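Local coordinates for beta-lactamase-like protein (Koribacter versatilis, PDB 6B9V) that acts as a metallo-beta-lactamase-fold diphosphatase of the PhnP family, binding manganese and zinc and cleaving reactive FAD photoproducts, at residues Phe59-Gln62 / Ala63-Gly67; Arg114-Lys117 / His118-Tyr122; Ser180-Asp184 / Ala185-Met189. All coordinates share one frame; numbering follows the deposited sequence.

Overall arrangement
All three contacts are local, each made within one short helix or at its end, and none touches another. Contacts 1 and 2, whose centres lie about 23 Å apart, are partly buried and both meet the second subunit of the dimer: the first through an arginine, a phenylalanine, an alanine and a leucine, the second through a histidine, valines and a tyrosine. Contact 3 lies at the surface, across the centre of the chain from contact 1, and no other chain reaches it. Its chemistry reflects helix initiation, with proline at the N-cap, whereas contact 1 ends in a Schellman motif at glycine and contact 2 leaves its helix at a buried phenylalanine.

Contact 1 (Phe59-Gln62 / Ala63-Gly67); sequences FREQ and ALREG
Four successive i to i+4 backbone bonds join Phe-59–Gln-62 to the next turn, opening with Ala-63 N to Phe-59 O at 2.9 Å and ending with a more bent one from Glu-66 N to Gln-62 O at 3.1 Å. On one flank the methyl of Ala-63 sits over a face of the Phe-59 ring, toward its rim, in a CH-pi contact with CB 4.2 Å from the centroid. Next to it, Leu-64 CD1 lies over the centre of the Arg-60 guanidinium, 3.7 Å from CZ; the arginine reaches there on a chain extended from CG to NE, and its NH2 bonds Pro-19 O of the second subunit. Arg-65 instead folds back, and a water accepts from its NE while donating to Gln-62 O. Gly-67, at positive phi, closes the helix in a Schellman motif, its N bonded to Leu-64 O at 3.2 Å. Outside the two segments, Arg-36 forms a salt bridge with Glu-61 OE2, and Thr-56 OG1 bonds Gln-62 OE1. The helix is the crossover of a beta-alpha-beta unit between strands 49-53 and 73-75, with Phe-59 packed on helix 87-90 and Ile-21 of the second subunit against Ala-63 and Leu-64.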
# COMPACT_ATOMS: atom_id res chain seq x y z
N PHE A 59 0.43 -4.90 -2.35
CA PHE A 59 0.83 -6.29 -2.17
C PHE A 59 0.12 -7.00 -1.00
O PHE A 59 -0.28 -8.14 -1.15
CB PHE A 59 2.35 -6.42 -1.98
CG PHE A 59 2.76 -7.83 -1.64
CD1 PHE A 59 2.73 -8.82 -2.62
CD2 PHE A 59 3.11 -8.18 -0.35
CE1 PHE A 59 3.07 -10.13 -2.31
CE2 PHE A 59 3.44 -9.50 -0.03
CZ PHE A 59 3.42 -10.47 -1.01
N ARG A 60 -0.03 -6.34 0.15
CA ARG A 60 -0.73 -7.03 1.25
C ARG A 60 -2.13 -7.53 0.80
O ARG A 60 -2.47 -8.71 0.98
CB ARG A 60 -0.87 -6.13 2.48
CG ARG A 60 -1.71 -6.78 3.60
CD ARG A 60 -1.69 -5.94 4.88
NE ARG A 60 -2.61 -6.47 5.89
CZ ARG A 60 -3.91 -6.23 5.94
NH1 ARG A 60 -4.49 -5.43 5.04
NH2 ARG A 60 -4.65 -6.80 6.89
N GLU A 61 -2.91 -6.62 0.21
CA GLU A 61 -4.25 -6.95 -0.28
C GLU A 61 -4.20 -8.08 -1.32
O GLU A 61 -5.03 -9.00 -1.30
CB GLU A 61 -4.94 -5.71 -0.88
CG GLU A 61 -6.39 -5.97 -1.41
CD GLU A 61 -7.15 -4.70 -1.89
OE1 GLU A 61 -6.71 -3.53 -1.67
OE2 GLU A 61 -8.23 -4.88 -2.50
N GLN A 62 -3.24 -7.98 -2.24
CA GLN A 62 -3.11 -8.98 -3.32
C GLN A 62 -2.80 -10.38 -2.76
O GLN A 62 -3.37 -11.40 -3.19
CB GLN A 62 -2.04 -8.53 -4.34
CG GLN A 62 -2.48 -7.25 -5.13
CD GLN A 62 -1.37 -6.56 -5.94
OE1 GLN A 62 -0.21 -6.54 -5.54
NE2 GLN A 62 -1.75 -5.95 -7.08
N ALA A 63 -1.89 -10.42 -1.79
CA ALA A 63 -1.51 -11.67 -1.15
C ALA A 63 -2.66 -12.27 -0.35
O ALA A 63 -2.91 -13.47 -0.41
CB ALA A 63 -0.29 -11.45 -0.24
N LEU A 64 -3.37 -11.44 0.41
CA LEU A 64 -4.48 -11.95 1.22
C LEU A 64 -5.58 -12.49 0.32
O LEU A 64 -6.12 -13.56 0.57
CB LEU A 64 -5.05 -10.84 2.12
CG LEU A 64 -4.14 -10.40 3.26
CD1 LEU A 64 -4.74 -9.17 3.94
CD2 LEU A 64 -3.97 -11.57 4.27
N ARG A 65 -5.87 -11.74 -0.74
CA ARG A 65 -6.82 -12.09 -1.78
C ARG A 65 -6.57 -13.48 -2.35
O ARG A 65 -7.51 -14.25 -2.63
CB ARG A 65 -6.72 -11.06 -2.91
CG ARG A 65 -7.95 -10.73 -3.63
CD ARG A 65 -7.88 -9.27 -3.98
NE ARG A 65 -6.97 -8.97 -5.09
CZ ARG A 65 -7.32 -8.13 -6.06
NH1 ARG A 65 -8.52 -7.58 -6.00
NH2 ARG A 65 -6.51 -7.86 -7.06
N GLU A 66 -5.30 -13.77 -2.60
CA GLU A 66 -4.97 -15.04 -3.24
C GLU A 66 -4.47 -16.13 -2.29
O GLU A 66 -4.07 -17.21 -2.74
CB GLU A 66 -3.93 -14.79 -4.33
CG GLU A 66 -4.47 -13.97 -5.49
CD GLU A 66 -5.40 -14.78 -6.37
OE1 GLU A 66 -6.12 -14.19 -7.20
OE2 GLU A 66 -5.39 -16.03 -6.25
N GLY A 67 -4.49 -15.85 -0.99
CA GLY A 67 -4.07 -16.81 0.01
C GLY A 67 -2.61 -17.19 -0.05
O GLY A 67 -2.25 -18.33 0.25
O HOH W 1 -4.45 -10.52 -5.76

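Contact 2 (Arg114-Lys117 / His118-Tyr122); sequences RVLK and HVFKY
The C-terminal turns of helix 110-119 bring Val-115 against Val-119 and Leu-116 against Phe-120, each four residues apart. The two valines lie side by side and point the same way, with Val-115 CG1 4.0 Å from Val-119 CG2. That approach follows from their torsions: CG1 of Val-115 stands opposite its own backbone N (chi1 175°), while CG2 of Val-119 lies beside its N and so faces back along the helix. The same CG2 is 3.4 Å from Val-115 O, the carbonyl that accepts a nearly straight bond from Val-119 N at 2.9 Å. Flanking bonds run from His-118 N to Arg-114 O and from Phe-120 N to Leu-116 O, the latter at 2.8 Å.

Phe-120 is where the chain leaves helical geometry. The helix follows strand 104-108 of one of the two mixed sheets that make up the metallo-beta-lactamase fold, and its buried flank packs on helix 81-84, which carries manganese ligands Asp-82 and His-83: Val-115 and Leu-116 both touch Ile-84. Leu-116 CD2 approaches Phe-120 CD2 at 4.3 Å, a looser contact than that of the valines, and Leu-116 O lies at the edge of the ring, near its plane. One face of the Phe-120 ring takes Val-119 CG1, offset toward the rim, and Phe-120 also packs on Leu-87 of helix 87-90. On the outer flank, Lys-117 extends to a salt bridge with Glu-113. His-118 turns to the second subunit, where its ring meets His-118 of that chain and stands edge-to-face with its Tyr-122, while His-118 O bonds NE2 of the same partner histidine.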
# COMPACT_ATOMS: atom_id res chain seq x y z
N ARG A 114 19.54 -0.40 -6.96
CA ARG A 114 19.94 0.90 -6.39
C ARG A 114 18.76 1.60 -5.69
O ARG A 114 18.87 2.09 -4.54
CB ARG A 114 20.52 1.80 -7.49
CG ARG A 114 21.47 2.89 -7.03
CD ARG A 114 21.70 3.95 -8.13
NE ARG A 114 21.94 3.35 -9.45
CZ ARG A 114 21.93 4.03 -10.60
NH1 ARG A 114 21.71 5.33 -10.61
NH2 ARG A 114 22.16 3.39 -11.74
N VAL A 115 17.63 1.64 -6.40
CA VAL A 115 16.44 2.26 -5.82
C VAL A 115 15.91 1.48 -4.59
O VAL A 115 15.57 2.09 -3.57
CB VAL A 115 15.30 2.39 -6.87
CG1 VAL A 115 14.03 2.92 -6.23
CG2 VAL A 115 15.76 3.28 -8.03
N LEU A 116 15.83 0.16 -4.70
CA LEU A 116 15.37 -0.66 -3.57
C LEU A 116 16.23 -0.49 -2.31
O LEU A 116 15.69 -0.33 -1.20
CB LEU A 116 15.33 -2.15 -3.95
CG LEU A 116 14.23 -2.61 -4.90
CD1 LEU A 116 14.47 -4.05 -5.32
CD2 LEU A 116 12.84 -2.47 -4.27
N LYS A 117 17.55 -0.54 -2.47
CA LYS A 117 18.43 -0.42 -1.31
C LYS A 117 18.35 0.97 -0.72
O LYS A 117 18.49 1.15 0.50
CB LYS A 117 19.87 -0.75 -1.69
CG LYS A 117 20.08 -2.23 -2.00
CD LYS A 117 21.55 -2.54 -2.24
CE LYS A 117 21.79 -4.04 -2.25
NZ LYS A 117 23.21 -4.36 -2.54
N HIS A 118 18.12 1.97 -1.57
CA HIS A 118 17.99 3.33 -1.05
C HIS A 118 16.68 3.53 -0.27
O HIS A 118 16.68 3.92 0.90
CB HIS A 118 18.09 4.34 -2.20
CG HIS A 118 17.83 5.76 -1.78
ND1 HIS A 118 18.80 6.56 -1.23
CD2 HIS A 118 16.70 6.51 -1.84
CE1 HIS A 118 18.28 7.75 -0.97
NE2 HIS A 118 17.01 7.74 -1.33
N VAL A 119 15.56 3.23 -0.93
CA VAL A 119 14.24 3.41 -0.36
C VAL A 119 14.04 2.53 0.87
O VAL A 119 13.48 2.97 1.87
CB VAL A 119 13.13 3.11 -1.38
CG1 VAL A 119 11.76 3.08 -0.70
CG2 VAL A 119 13.14 4.14 -2.51
N PHE A 120 14.49 1.29 0.79
CA PHE A 120 14.27 0.34 1.88
C PHE A 120 15.57 0.05 2.60
O PHE A 120 15.84 -1.09 2.97
CB PHE A 120 13.64 -0.95 1.36
CG PHE A 120 12.22 -0.78 0.89
CD1 PHE A 120 11.20 -0.59 1.81
CD2 PHE A 120 11.91 -0.80 -0.46
CE1 PHE A 120 9.89 -0.42 1.40
CE2 PHE A 120 10.60 -0.63 -0.88
CZ PHE A 120 9.59 -0.44 0.04
N LYS A 121 16.35 1.11 2.81
CA LYS A 121 17.60 1.01 3.55
C LYS A 121 17.41 0.39 4.95
O LYS A 121 18.33 -0.25 5.48
CB LYS A 121 18.25 2.39 3.67
CG LYS A 121 19.73 2.35 3.97
CD LYS A 121 20.24 3.73 4.33
CE LYS A 121 21.74 3.71 4.58
NZ LYS A 121 22.23 5.05 5.02
N TYR A 122 16.23 0.58 5.54
CA TYR A 122 15.94 0.02 6.87
C TYR A 122 15.71 -1.49 6.81
O TYR A 122 15.76 -2.16 7.84
CB TYR A 122 14.72 0.72 7.50
CG TYR A 122 13.41 0.46 6.79
CD1 TYR A 122 12.57 -0.58 7.19
CD2 TYR A 122 13.00 1.26 5.72
CE1 TYR A 122 11.36 -0.81 6.53
CE2 TYR A 122 11.80 1.03 5.07
CZ TYR A 122 10.99 -0.01 5.48
OH TYR A 122 9.80 -0.22 4.82

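Contact 3 (Ser180-Asp184 / Ala185-Met189); sequences SSIPD and ASMEM
Ile-182 meets the first turn of helix 184-187 through its CG2 branch, which lies 3.6 Å from Ser-186 CB and 4.0 Å from Met-187 SD. The isoleucine and methionine side chains cross at about a right angle. In Met-187, chi1 (-70°) and chi2 (-75°) bring SD beside Ile-182 CG2, and the terminal CE leads away from the isoleucine. The Pro-183 ring lies beside Ser-186, with its CD 3.9 Å from OG.

Pro-183 O takes two amides, a bond from Met-187 N at 3.0 Å that meets the carbonyl nearly end-on, though its N-H is somewhat bent (151°), and a weak, strongly bent one from Ser-186 N. Glu-188 N continues the pattern with a bond to Asp-184 O at 3.0 Å.

Further out, Ser-186 OG is held by Pro-157 O of strand 151-160, and Ile-182 rests on Val-158 of that strand, so the turn is held against strand 151-160. Met-187 packs on Lys-221 and Leu-222 of helix 212-222, while Glu-188 pairs with Arg-191. Upstream, Ser-180 and Ser-181 both face Ile-159 in a classic beta bulge, not far along the chain from metal ligand Asp-178. The arrangement is that of a helix start with proline at the N-cap, leading from the metal-ligand loop after strand 173-176 into a short surface helix.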
# COMPACT_ATOMS: atom_id res chain seq x y z
N SER A 180 7.24 2.07 -23.64
CA SER A 180 6.78 2.89 -24.75
C SER A 180 7.24 2.26 -26.06
O SER A 180 6.66 2.51 -27.11
CB SER A 180 7.30 4.33 -24.61
OG SER A 180 8.69 4.38 -24.35
N SER A 181 8.29 1.44 -26.01
CA SER A 181 8.71 0.72 -27.23
C SER A 181 9.49 -0.54 -26.89
O SER A 181 10.01 -0.71 -25.77
CB SER A 181 9.53 1.63 -28.16
OG SER A 181 10.77 1.99 -27.59
N ILE A 182 9.54 -1.44 -27.87
CA ILE A 182 10.24 -2.71 -27.73
C ILE A 182 11.25 -2.84 -28.85
O ILE A 182 10.87 -2.84 -30.04
CB ILE A 182 9.26 -3.90 -27.75
CG1 ILE A 182 8.18 -3.74 -26.67
CG2 ILE A 182 10.02 -5.21 -27.54
CD1 ILE A 182 7.06 -4.76 -26.77
N PRO A 183 12.54 -2.93 -28.50
CA PRO A 183 13.62 -3.04 -29.49
C PRO A 183 13.42 -4.24 -30.42
O PRO A 183 12.77 -5.22 -30.03
CB PRO A 183 14.87 -3.22 -28.63
CG PRO A 183 14.50 -2.66 -27.28
CD PRO A 183 13.04 -2.96 -27.11
N ASP A 184 13.96 -4.16 -31.63
CA ASP A 184 13.81 -5.26 -32.60
C ASP A 184 14.28 -6.60 -32.03
O ASP A 184 13.59 -7.64 -32.14
CB ASP A 184 14.59 -4.95 -33.89
CG ASP A 184 14.01 -3.77 -34.66
OD1 ASP A 184 12.86 -3.38 -34.38
OD2 ASP A 184 14.71 -3.25 -35.55
N ALA A 185 15.45 -6.57 -31.41
CA ALA A 185 16.05 -7.77 -30.86
C ALA A 185 15.13 -8.38 -29.81
O ALA A 185 15.06 -9.60 -29.68
CB ALA A 185 17.45 -7.48 -30.29
N SER A 186 14.39 -7.54 -29.08
CA SER A 186 13.44 -8.05 -28.10
C SER A 186 12.17 -8.60 -28.76
O SER A 186 11.58 -9.57 -28.27
CB SER A 186 13.06 -6.98 -27.06
OG SER A 186 14.17 -6.63 -26.25
N MET A 187 11.74 -7.99 -29.86
CA MET A 187 10.57 -8.48 -30.57
C MET A 187 10.85 -9.91 -31.01
O MET A 187 9.95 -10.76 -30.99
CB MET A 187 10.23 -7.60 -31.77
CG MET A 187 9.71 -6.23 -31.39
SD MET A 187 8.01 -6.29 -30.81
CE MET A 187 7.13 -6.54 -32.36
N GLU A 188 12.10 -10.16 -31.38
CA GLU A 188 12.47 -11.49 -31.87
C GLU A 188 12.45 -12.56 -30.79
O GLU A 188 12.41 -13.75 -31.09
CB GLU A 188 13.85 -11.45 -32.53
CG GLU A 188 13.81 -10.79 -33.90
CD GLU A 188 12.68 -11.34 -34.78
OE1 GLU A 188 12.57 -12.58 -34.91
OE2 GLU A 188 11.89 -10.53 -35.32
N MET A 189 12.47 -12.13 -29.52
CA MET A 189 12.46 -13.04 -28.37
C MET A 189 11.04 -13.43 -27.96
O MET A 189 10.85 -14.28 -27.09
CB MET A 189 13.15 -12.39 -27.16
CG MET A 189 14.62 -11.99 -27.39
SD MET A 189 15.25 -11.06 -25.97
CE MET A 189 15.37 -12.36 -24.75